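Local coordinates for Box C/D snoRNA protein 1 (Saccharomyces cerevisiae, PDB 6THL) that is required for the accumulation of box C/D snoRNAs and so supports snoRNA processing, their transport to the nucleolus and ribosome biogenesis, at residues Phe84-Cys87 with Cys88-Tyr91; Arg68-Glu71 with Thr72-Leu75; Lys33-Lys36 with Thr37-Leu40. All blocks are in the same frame, centred on the assembly; numbering follows the deposited sequence.

Followed from the N terminus, the three contacts come in series, each between neighbouring segments, and none encloses or crosses another. Interaction 3 closes the short hairpin loop between strand 33-35 and strand 40-49. Strand 62-70 then pairs antiparallel with 40-49, and interaction 2 turns the chain as it leaves that strand. Interaction 1 forms the last turns of helix 81-90, the next helix along. Interactions 2 and 3 share one end of the sheet, with centres about 12 Å apart, and meet where Lys70 packs on Met38 and Thr72 on Leu40. Interaction 1 is separate, its nearest atoms about 10 Å from interaction 2.

Interaction 1 (Phe84-Cys87 with Cys88-Tyr91)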
ATOM      1  N   PHE B  84       8.140  19.399   8.760  1.00 63.81           N
ATOM      2  CA  PHE B  84       8.933  20.105   9.740  1.00 62.90           C
ATOM      3  C   PHE B  84       8.767  19.345  11.030  1.00 64.77           C
ATOM      4  O   PHE B  84       9.693  18.719  11.512  1.00 64.28           O
ATOM      5  CB  PHE B  84       8.464  21.551   9.898  1.00 65.09           C
ATOM      6  CG  PHE B  84       9.125  22.271  11.026  1.00 65.60           C
ATOM      7  CD1 PHE B  84      10.197  23.113  10.789  1.00 71.56           C
ATOM      8  CD2 PHE B  84       8.681  22.106  12.330  1.00 69.40           C
ATOM      9  CE1 PHE B  84      10.824  23.778  11.839  1.00 71.28           C
ATOM     10  CE2 PHE B  84       9.303  22.759  13.384  1.00 71.07           C
ATOM     11  CZ  PHE B  84      10.379  23.595  13.135  1.00 68.60           C
ATOM     12  N   GLN B  85       7.568  19.350  11.584  1.00 69.67           N
ATOM     13  CA  GLN B  85       7.393  18.693  12.860  1.00 76.81           C
ATOM     14  C   GLN B  85       8.356  17.520  12.896  1.00 68.03           C
ATOM     15  O   GLN B  85       9.170  17.389  13.819  1.00 60.93           O
ATOM     16  CB  GLN B  85       5.946  18.217  13.051  1.00 86.26           C
ATOM     17  CG  GLN B  85       4.983  19.340  13.425  1.00 92.99           C
ATOM     18  CD  GLN B  85       3.521  18.906  13.405  1.00102.79           C
ATOM     19  OE1 GLN B  85       3.076  18.185  12.503  1.00106.53           O
ATOM     20  NE2 GLN B  85       2.761  19.354  14.403  1.00101.57           N
ATOM     21  N   LYS B  86       8.263  16.694  11.859  1.00 66.52           N
ATOM     22  CA  LYS B  86       8.974  15.431  11.809  1.00 67.01           C
ATOM     23  C   LYS B  86      10.519  15.634  11.824  1.00 62.79           C
ATOM     24  O   LYS B  86      11.237  14.905  12.523  1.00 56.12           O
ATOM     25  CB  LYS B  86       8.468  14.594  10.617  1.00 69.79           C
ATOM     26  CG  LYS B  86       8.741  13.113  10.750  1.00 72.75           C
ATOM     27  CD  LYS B  86       7.760  12.443  11.697  1.00 75.87           C
ATOM     28  CE  LYS B  86       8.403  11.222  12.313  1.00 77.68           C
ATOM     29  NZ  LYS B  86       7.420  10.131  12.475  1.00 80.84           N
ATOM     30  N   CYS B  87      11.023  16.632  11.093  1.00 58.04           N
ATOM     31  CA  CYS B  87      12.430  17.056  11.226  1.00 56.26           C
ATOM     32  C   CYS B  87      12.682  17.472  12.695  1.00 57.17           C
ATOM     33  O   CYS B  87      13.620  16.998  13.341  1.00 54.38           O
ATOM     34  CB  CYS B  87      12.779  18.222  10.262  1.00 57.49           C
ATOM     35  SG  CYS B  87      12.756  17.966   8.434  1.00 61.15           S
ATOM     36  N   CYS B  88      11.805  18.314  13.244  1.00 64.04           N
ATOM     37  CA  CYS B  88      11.894  18.737  14.667  1.00 69.37           C
ATOM     38  C   CYS B  88      11.938  17.550  15.697  1.00 69.42           C
ATOM     39  O   CYS B  88      12.376  17.740  16.828  1.00 79.12           O
ATOM     40  CB  CYS B  88      10.814  19.810  14.993  1.00 69.10           C
ATOM     41  SG  CYS B  88      10.044  19.769  16.650  1.00 87.91           S
ATOM     42  N   GLU B  89      11.560  16.337  15.304  1.00 66.04           N
ATOM     43  CA  GLU B  89      11.663  15.175  16.205  1.00 72.60           C
ATOM     44  C   GLU B  89      12.857  14.269  15.905  1.00 72.07           C
ATOM     45  O   GLU B  89      13.393  13.631  16.813  1.00 68.25           O
ATOM     46  CB  GLU B  89      10.350  14.343  16.248  1.00 84.55           C
ATOM     47  CG  GLU B  89       9.477  14.381  14.989  1.00 89.61           C
ATOM     48  CD  GLU B  89       8.121  13.710  15.136  1.00 82.95           C
ATOM     49  OE1 GLU B  89       8.073  12.464  15.176  1.00 84.01           O
ATOM     50  OE2 GLU B  89       7.108  14.440  15.172  1.00 76.72           O
ATOM     51  N   PHE B  90      13.247  14.192  14.632  1.00 79.27           N
ATOM     52  CA  PHE B  90      14.465  13.469  14.216  1.00 75.42           C
ATOM     53  C   PHE B  90      15.740  14.194  14.670  1.00 71.36           C
ATOM     54  O   PHE B  90      16.797  13.576  14.686  1.00 63.94           O
ATOM     55  CB  PHE B  90      14.552  13.318  12.675  1.00 75.93           C
ATOM     56  CG  PHE B  90      13.727  12.182  12.069  1.00 76.31           C
ATOM     57  CD1 PHE B  90      13.110  11.190  12.848  1.00 74.84           C
ATOM     58  CD2 PHE B  90      13.619  12.085  10.672  1.00 70.24           C
ATOM     59  CE1 PHE B  90      12.384  10.168  12.253  1.00 69.88           C
ATOM     60  CE2 PHE B  90      12.899  11.063  10.080  1.00 69.60           C
ATOM     61  CZ  PHE B  90      12.277  10.105  10.871  1.00 70.84           C
ATOM     62  N   TYR B  91      15.637  15.493  15.005  1.00 70.27           N
ATOM     63  CA  TYR B  91      16.805  16.370  15.296  1.00 66.51           C
ATOM     64  C   TYR B  91      16.585  17.238  16.591  1.00 69.27           C
ATOM     65  O   TYR B  91      16.670  16.695  17.690  1.00 69.56           O
ATOM     66  CB  TYR B  91      17.145  17.177  14.021  1.00 63.01           C
ATOM     67  CG  TYR B  91      17.012  16.351  12.736  1.00 62.72           C
ATOM     68  CD1 TYR B  91      17.768  15.179  12.550  1.00 64.47           C
ATOM     69  CD2 TYR B  91      16.126  16.717  11.715  1.00 61.94           C
ATOM     70  CE1 TYR B  91      17.650  14.404  11.392  1.00 61.65           C
ATOM     71  CE2 TYR B  91      15.998  15.936  10.544  1.00 62.62           C
ATOM     72  CZ  TYR B  91      16.768  14.778  10.386  1.00 58.33           C
ATOM     73  OH  TYR B  91      16.666  13.985   9.256  1.00 49.12           O
TER
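Phe84 to Phe90 form the last turns of helix 81-90, and Tyr91 leaves it. Main-chain bonds join the turns: Cys88 N donates to Phe84 O at 2.8 Å and Phe90 N to Lys86 O at 3.0 Å. Lys86 O accepts a second bond, from Glu89 N at 3.1 Å, which arrives above the carbonyl plane while the Phe90 donor stays much closer to it. Tyr91 N gives only a weak bond to Cys87 O, in keeping with Tyr91 being the first residue to leave helical geometry.

Lys86 and Glu89 make the main polar side-chain contact. The lysine chain bends at chi2 (78°) and lies obliquely against the glutamate, bringing CE and NZ to the same carboxylate oxygen; the salt bridge from NZ to OE1 is long, 3.6 Å. On another side of the helix Phe84, with CG anti to the backbone N (chi1 172°), reaches forward so that CE2 lies 3.7 Å from Cys88 CB. Cys87 CB packs 3.9 Å from Tyr91 CD2, and Tyr91 OH is hydrogen-bonded to Cys50 O.

Phe84 also meets helix 109-117, whereas Lys86 and Phe90 rest on Leu49 and Phe62. Within the BCD1 domain, the C-terminal end of helix 81-90 thus packs against strands 40-49 and 62-70, with Lys86 and Glu89 a long i to i+3 ion pair.

Interaction 2 (Arg68-Glu71 with Thr72-Leu75); sequences RIKE and TDFL
Lys70 and Asp73 form the salt bridge across the bend where the chain leaves strand 62-70. NZ of Lys70 lies 3.6 Å from OD1 of Asp73, and the other carboxylate oxygen, OD2, is only slightly farther from NZ, at 3.9 Å. The lysine does not reach out straight. Bends at three successive torsions, among them chi3 (-63°), turn its ammonium end round toward Asp73, so that this end and the start of the chain meet the same carboxylate: CB of Lys70 is 3.6 Å from Asp73 OD2. The two side chains lie slantwise to each other rather than end on. The backbone adds one weak hydrogen bond, from Asp73 N to Glu71 O at 3.3 Å, spanning just two residues.

Glu71 turns its carboxylate elsewhere. The group is buried and held by partners in other parts of the chain, with OE1 in a salt bridge to Arg13 and OE2 accepting from the backbone N of Phe41. The chain toward that group is extended, and near its root CG lies 3.8 Å from Thr72 CG2, a modest apolar contact beside the bend. Before the bend Ile69 packs on Val45 and Ile151, and after it Leu75 packs on Trp47 and Ile151, so the turn is set between strand 40-49 and helix 151-155.

The chemistry therefore separates two acids. Asp73 has a lysine as partner in a partly exposed place, a pairing that water probably screens in part. Glu71 is gripped by an arginine and a main-chain amide, which would be expected to favour its ionised form despite burial and to fix the strand end against its neighbour.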
ATOM      1  N   ARG B  68       1.772  21.389  -4.820  1.00 64.36           N
ATOM      2  CA  ARG B  68       1.544  22.828  -5.039  1.00 65.18           C
ATOM      3  C   ARG B  68       2.563  23.691  -4.304  1.00 63.68           C
ATOM      4  O   ARG B  68       2.217  24.643  -3.630  1.00 61.52           O
ATOM      5  CB  ARG B  68       0.106  23.220  -4.668  1.00 67.58           C
ATOM      6  CG  ARG B  68      -0.814  23.308  -5.878  1.00 77.65           C
ATOM      7  CD  ARG B  68      -2.276  23.449  -5.480  1.00 88.12           C
ATOM      8  NE  ARG B  68      -3.192  23.359  -6.636  1.00 97.99           N
ATOM      9  CZ  ARG B  68      -4.445  22.869  -6.600  1.00 97.21           C
ATOM     10  NH1 ARG B  68      -4.970  22.398  -5.462  1.00 96.88           N
ATOM     11  NH2 ARG B  68      -5.188  22.834  -7.712  1.00 85.86           N
ATOM     12  N   ILE B  69       3.830  23.324  -4.424  1.00 63.22           N
ATOM     13  CA  ILE B  69       4.897  24.159  -3.938  1.00 60.82           C
ATOM     14  C   ILE B  69       5.241  25.115  -5.041  1.00 63.35           C
ATOM     15  O   ILE B  69       5.411  24.694  -6.180  1.00 67.29           O
ATOM     16  CB  ILE B  69       6.132  23.340  -3.634  1.00 61.34           C
ATOM     17  CG1 ILE B  69       5.862  22.438  -2.439  1.00 66.02           C
ATOM     18  CG2 ILE B  69       7.307  24.259  -3.367  1.00 63.29           C
ATOM     19  CD1 ILE B  69       6.801  21.242  -2.374  1.00 69.55           C
ATOM     20  N   LYS B  70       5.388  26.391  -4.706  1.00 68.91           N
ATOM     21  CA  LYS B  70       5.545  27.431  -5.738  1.00 72.44           C
ATOM     22  C   LYS B  70       6.959  27.429  -6.304  1.00 58.77           C
ATOM     23  O   LYS B  70       7.922  27.430  -5.542  1.00 56.30           O
ATOM     24  CB  LYS B  70       5.170  28.800  -5.164  1.00 81.12           C
ATOM     25  CG  LYS B  70       3.857  28.778  -4.376  1.00 88.52           C
ATOM     26  CD  LYS B  70       3.072  30.084  -4.462  1.00 90.03           C
ATOM     27  CE  LYS B  70       3.806  31.279  -3.861  1.00 93.57           C
ATOM     28  NZ  LYS B  70       4.021  31.189  -2.388  1.00 96.90           N
ATOM     29  N   GLU B  71       7.084  27.384  -7.628  1.00 51.89           N
ATOM     30  CA  GLU B  71       8.403  27.290  -8.251  1.00 55.18           C
ATOM     31  C   GLU B  71       9.315  28.383  -7.755  1.00 63.75           C
ATOM     32  O   GLU B  71      10.523  28.181  -7.595  1.00 65.21           O
ATOM     33  CB  GLU B  71       8.341  27.350  -9.773  1.00 54.64           C
ATOM     34  CG  GLU B  71       7.835  28.646 -10.393  1.00 54.93           C
ATOM     35  CD  GLU B  71       7.744  28.528 -11.913  1.00 58.91           C
ATOM     36  OE1 GLU B  71       8.586  27.823 -12.522  1.00 58.61           O
ATOM     37  OE2 GLU B  71       6.830  29.120 -12.522  1.00 56.41           O
ATOM     38  N   THR B  72       8.721  29.546  -7.513  1.00 69.75           N
ATOM     39  CA  THR B  72       9.426  30.683  -6.945  1.00 68.24           C
ATOM     40  C   THR B  72       9.219  30.613  -5.435  1.00 68.63           C
ATOM     41  O   THR B  72       8.307  31.250  -4.890  1.00 77.19           O
ATOM     42  CB  THR B  72       8.856  31.995  -7.505  1.00 63.99           C
ATOM     43  OG1 THR B  72       7.482  32.098  -7.116  1.00 73.52           O
ATOM     44  CG2 THR B  72       8.934  32.031  -9.047  1.00 61.63           C
ATOM     45  N   ASP B  73      10.031  29.787  -4.784  1.00 60.21           N
ATOM     46  CA  ASP B  73      10.073  29.673  -3.330  1.00 63.60           C
ATOM     47  C   ASP B  73      11.399  29.069  -2.986  1.00 67.16           C
ATOM     48  O   ASP B  73      11.834  28.122  -3.654  1.00 64.56           O
ATOM     49  CB  ASP B  73       9.043  28.671  -2.797  1.00 64.62           C
ATOM     50  CG  ASP B  73       7.729  29.292  -2.395  1.00 63.62           C
ATOM     51  OD1 ASP B  73       7.538  30.513  -2.484  1.00 57.19           O
ATOM     52  OD2 ASP B  73       6.852  28.507  -1.982  1.00 82.60           O
ATOM     53  N   PHE B  74      12.036  29.546  -1.927  1.00 73.09           N
ATOM     54  CA  PHE B  74      13.198  28.824  -1.429  1.00 83.58           C
ATOM     55  C   PHE B  74      12.689  27.424  -1.038  1.00 85.85           C
ATOM     56  O   PHE B  74      11.486  27.263  -0.803  1.00 83.46           O
ATOM     57  CB  PHE B  74      13.829  29.539  -0.231  1.00 85.87           C
ATOM     58  CG  PHE B  74      14.348  30.920  -0.532  1.00 96.14           C
ATOM     59  CD1 PHE B  74      15.182  31.146  -1.638  1.00 99.17           C
ATOM     60  CD2 PHE B  74      14.044  31.995   0.328  1.00 97.80           C
ATOM     61  CE1 PHE B  74      15.670  32.414  -1.892  1.00101.14           C
ATOM     62  CE2 PHE B  74      14.531  33.266   0.081  1.00101.57           C
ATOM     63  CZ  PHE B  74      15.345  33.475  -1.031  1.00113.41           C
ATOM     64  N   LEU B  75      13.575  26.423  -0.970  1.00 81.08           N
ATOM     65  CA  LEU B  75      13.164  25.040  -0.651  1.00 76.75           C
ATOM     66  C   LEU B  75      12.529  24.830   0.744  1.00 78.72           C
ATOM     67  O   LEU B  75      11.523  24.135   0.883  1.00 73.94           O
ATOM     68  CB  LEU B  75      14.344  24.092  -0.803  1.00 77.64           C
ATOM     69  CG  LEU B  75      13.997  22.610  -0.629  1.00 83.17           C
ATOM     70  CD1 LEU B  75      13.094  22.114  -1.762  1.00 81.10           C
ATOM     71  CD2 LEU B  75      15.258  21.761  -0.514  1.00 85.07           C
TER

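Interaction 3 (Lys33-Lys36 with Thr37-Leu40)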
ATOM      1  N   LYS B  33       2.033  21.059 -11.813  1.00 51.95           N
ATOM      2  CA  LYS B  33       1.191  21.649 -12.831  1.00 59.58           C
ATOM      3  C   LYS B  33       1.541  23.143 -12.948  1.00 60.68           C
ATOM      4  O   LYS B  33       2.197  23.710 -12.064  1.00 51.81           O
ATOM      5  CB  LYS B  33      -0.270  21.488 -12.387  1.00 68.86           C
ATOM      6  CG  LYS B  33      -1.324  21.798 -13.444  1.00 78.40           C
ATOM      7  CD  LYS B  33      -2.619  22.326 -12.810  1.00 87.43           C
ATOM      8  CE  LYS B  33      -3.551  22.962 -13.851  1.00 89.16           C
ATOM      9  NZ  LYS B  33      -4.387  24.076 -13.309  1.00 87.73           N
ATOM     10  N   TRP B  34       1.121  23.763 -14.050  1.00 60.19           N
ATOM     11  CA  TRP B  34       1.045  25.215 -14.152  1.00 60.73           C
ATOM     12  C   TRP B  34      -0.237  25.697 -13.530  1.00 60.99           C
ATOM     13  O   TRP B  34      -1.312  25.258 -13.914  1.00 64.39           O
ATOM     14  CB  TRP B  34       1.006  25.648 -15.611  1.00 68.04           C
ATOM     15  CG  TRP B  34       0.684  27.085 -15.729  1.00 73.84           C
ATOM     16  CD1 TRP B  34      -0.558  27.645 -15.794  1.00 72.28           C
ATOM     17  CD2 TRP B  34       1.619  28.165 -15.749  1.00 73.66           C
ATOM     18  NE1 TRP B  34      -0.453  29.008 -15.852  1.00 79.94           N
ATOM     19  CE2 TRP B  34       0.874  29.355 -15.832  1.00 81.01           C
ATOM     20  CE3 TRP B  34       3.012  28.239 -15.701  1.00 68.96           C
ATOM     21  CZ2 TRP B  34       1.482  30.615 -15.871  1.00 80.23           C
ATOM     22  CZ3 TRP B  34       3.613  29.479 -15.743  1.00 70.40           C
ATOM     23  CH2 TRP B  34       2.851  30.654 -15.825  1.00 77.54           C
ATOM     24  N   ASP B  35      -0.156  26.640 -12.615  1.00 61.55           N
ATOM     25  CA  ASP B  35      -1.333  27.012 -11.863  1.00 70.19           C
ATOM     26  C   ASP B  35      -1.865  28.353 -12.336  1.00 83.25           C
ATOM     27  O   ASP B  35      -1.192  29.382 -12.187  1.00 89.87           O
ATOM     28  CB  ASP B  35      -0.995  27.064 -10.392  1.00 72.93           C
ATOM     29  CG  ASP B  35      -2.185  27.321  -9.554  1.00 74.02           C
ATOM     30  OD1 ASP B  35      -2.681  28.465  -9.615  1.00 77.42           O
ATOM     31  OD2 ASP B  35      -2.615  26.383  -8.848  1.00 79.30           O
ATOM     32  N   LYS B  36      -3.086  28.348 -12.872  1.00 86.88           N
ATOM     33  CA  LYS B  36      -3.560  29.490 -13.656  1.00 89.30           C
ATOM     34  C   LYS B  36      -3.486  30.759 -12.820  1.00 93.76           C
ATOM     35  O   LYS B  36      -2.693  31.662 -13.110  1.00 93.74           O
ATOM     36  CB  LYS B  36      -4.984  29.278 -14.171  1.00 87.56           C
ATOM     37  CG  LYS B  36      -5.184  27.997 -14.967  1.00 96.13           C
ATOM     38  CD  LYS B  36      -4.500  28.018 -16.337  1.00 94.65           C
ATOM     39  CE  LYS B  36      -4.595  26.655 -17.020  1.00 87.64           C
ATOM     40  NZ  LYS B  36      -4.521  26.759 -18.496  1.00 86.46           N
ATOM     41  N   THR B  37      -4.274  30.793 -11.750  1.00 91.24           N
ATOM     42  CA  THR B  37      -4.512  32.028 -11.006  1.00 91.29           C
ATOM     43  C   THR B  37      -3.204  32.602 -10.467  1.00 90.61           C
ATOM     44  O   THR B  37      -2.935  33.796 -10.615  1.00 87.30           O
ATOM     45  CB  THR B  37      -5.473  31.807  -9.822  1.00 93.13           C
ATOM     46  OG1 THR B  37      -4.812  31.008  -8.834  1.00 84.94           O
ATOM     47  CG2 THR B  37      -6.793  31.121 -10.270  1.00 89.56           C
ATOM     48  N   MET B  38      -2.392  31.745  -9.854  1.00 85.66           N
ATOM     49  CA  MET B  38      -1.104  32.177  -9.317  1.00 80.99           C
ATOM     50  C   MET B  38      -0.151  32.613 -10.413  1.00 76.00           C
ATOM     51  O   MET B  38       0.802  33.330 -10.132  1.00 69.15           O
ATOM     52  CB  MET B  38      -0.441  31.072  -8.494  1.00 84.20           C
ATOM     53  CG  MET B  38      -0.761  31.094  -7.003  1.00 84.37           C
ATOM     54  SD  MET B  38       0.058  29.750  -6.104  1.00 81.37           S
ATOM     55  CE  MET B  38      -0.908  28.363  -6.703  1.00 88.46           C
ATOM     56  N   ASP B  39      -0.398  32.153 -11.640  1.00 77.37           N
ATOM     57  CA  ASP B  39       0.366  32.577 -12.840  1.00 86.25           C
ATOM     58  C   ASP B  39       1.794  32.003 -12.925  1.00 85.43           C
ATOM     59  O   ASP B  39       2.716  32.612 -13.510  1.00 74.94           O
ATOM     60  CB  ASP B  39       0.410  34.105 -12.970  1.00 82.03           C
ATOM     61  CG  ASP B  39       0.972  34.551 -14.295  1.00 83.76           C
ATOM     62  OD1 ASP B  39       0.649  33.900 -15.329  1.00 76.67           O
ATOM     63  OD2 ASP B  39       1.744  35.541 -14.287  1.00 80.35           O
ATOM     64  N   LEU B  40       1.955  30.808 -12.371  1.00 86.48           N
ATOM     65  CA  LEU B  40       3.258  30.170 -12.326  1.00 91.75           C
ATOM     66  C   LEU B  40       3.208  28.621 -12.287  1.00 86.25           C
ATOM     67  O   LEU B  40       2.143  28.000 -12.401  1.00 86.11           O
ATOM     68  CB  LEU B  40       4.062  30.760 -11.157  1.00 91.23           C
ATOM     69  CG  LEU B  40       3.413  30.859  -9.780  1.00 90.12           C
ATOM     70  CD1 LEU B  40       3.121  29.479  -9.196  1.00 87.86           C
ATOM     71  CD2 LEU B  40       4.354  31.652  -8.879  1.00 91.84           C
TER
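Trp34 and Asp35 face Asp39 and Leu40 across a beta hairpin, in which a type I turn from Lys36 to Asp39 links strand 33-35 to strand 40-49. Lys33 opens the segment, and its main chain bonds to Val42 farther along the partner strand. At Trp34, CG stands anti to the backbone N (chi1 170°), which folds the indole back across the hairpin: Leu40 O lies over one face, displaced toward the rim, 3.4 Å from CD2. Trp34 CA also makes a CH···O contact with that carbonyl, at 3.5 Å.

Asp35 closes the loop. Its N donates to Leu40 O at 2.7 Å, nearly straight at both ends, in an antiparallel hydrogen-bonded pair. Its O accepts from Asp39 N at 2.9 Å and, weakly, from Leu40 N; with both residues facing Asp35, this is a G1 beta bulge, in which Asp39 adopts a positive phi of 73°. The carboxylate also binds into the turn. OD1 receives two weak bonds, from Met38 N at 3.3 Å and from Thr37 OG1 at 3.4 Å, while Met38 bends at chi3 to lay its methyl against the carboxylate. OD2 forms a long, weak ion pair with NE of Arg68 on strand 62-70.

Lys36 begins the turn, and Asp39 N makes a weak hydrogen bond to Lys36 O. The Lys36 side chain bends at chi2 and runs back toward the tryptophan, where Lys36 CD sits at the edge of the Trp34 indole, in the plane of the ring.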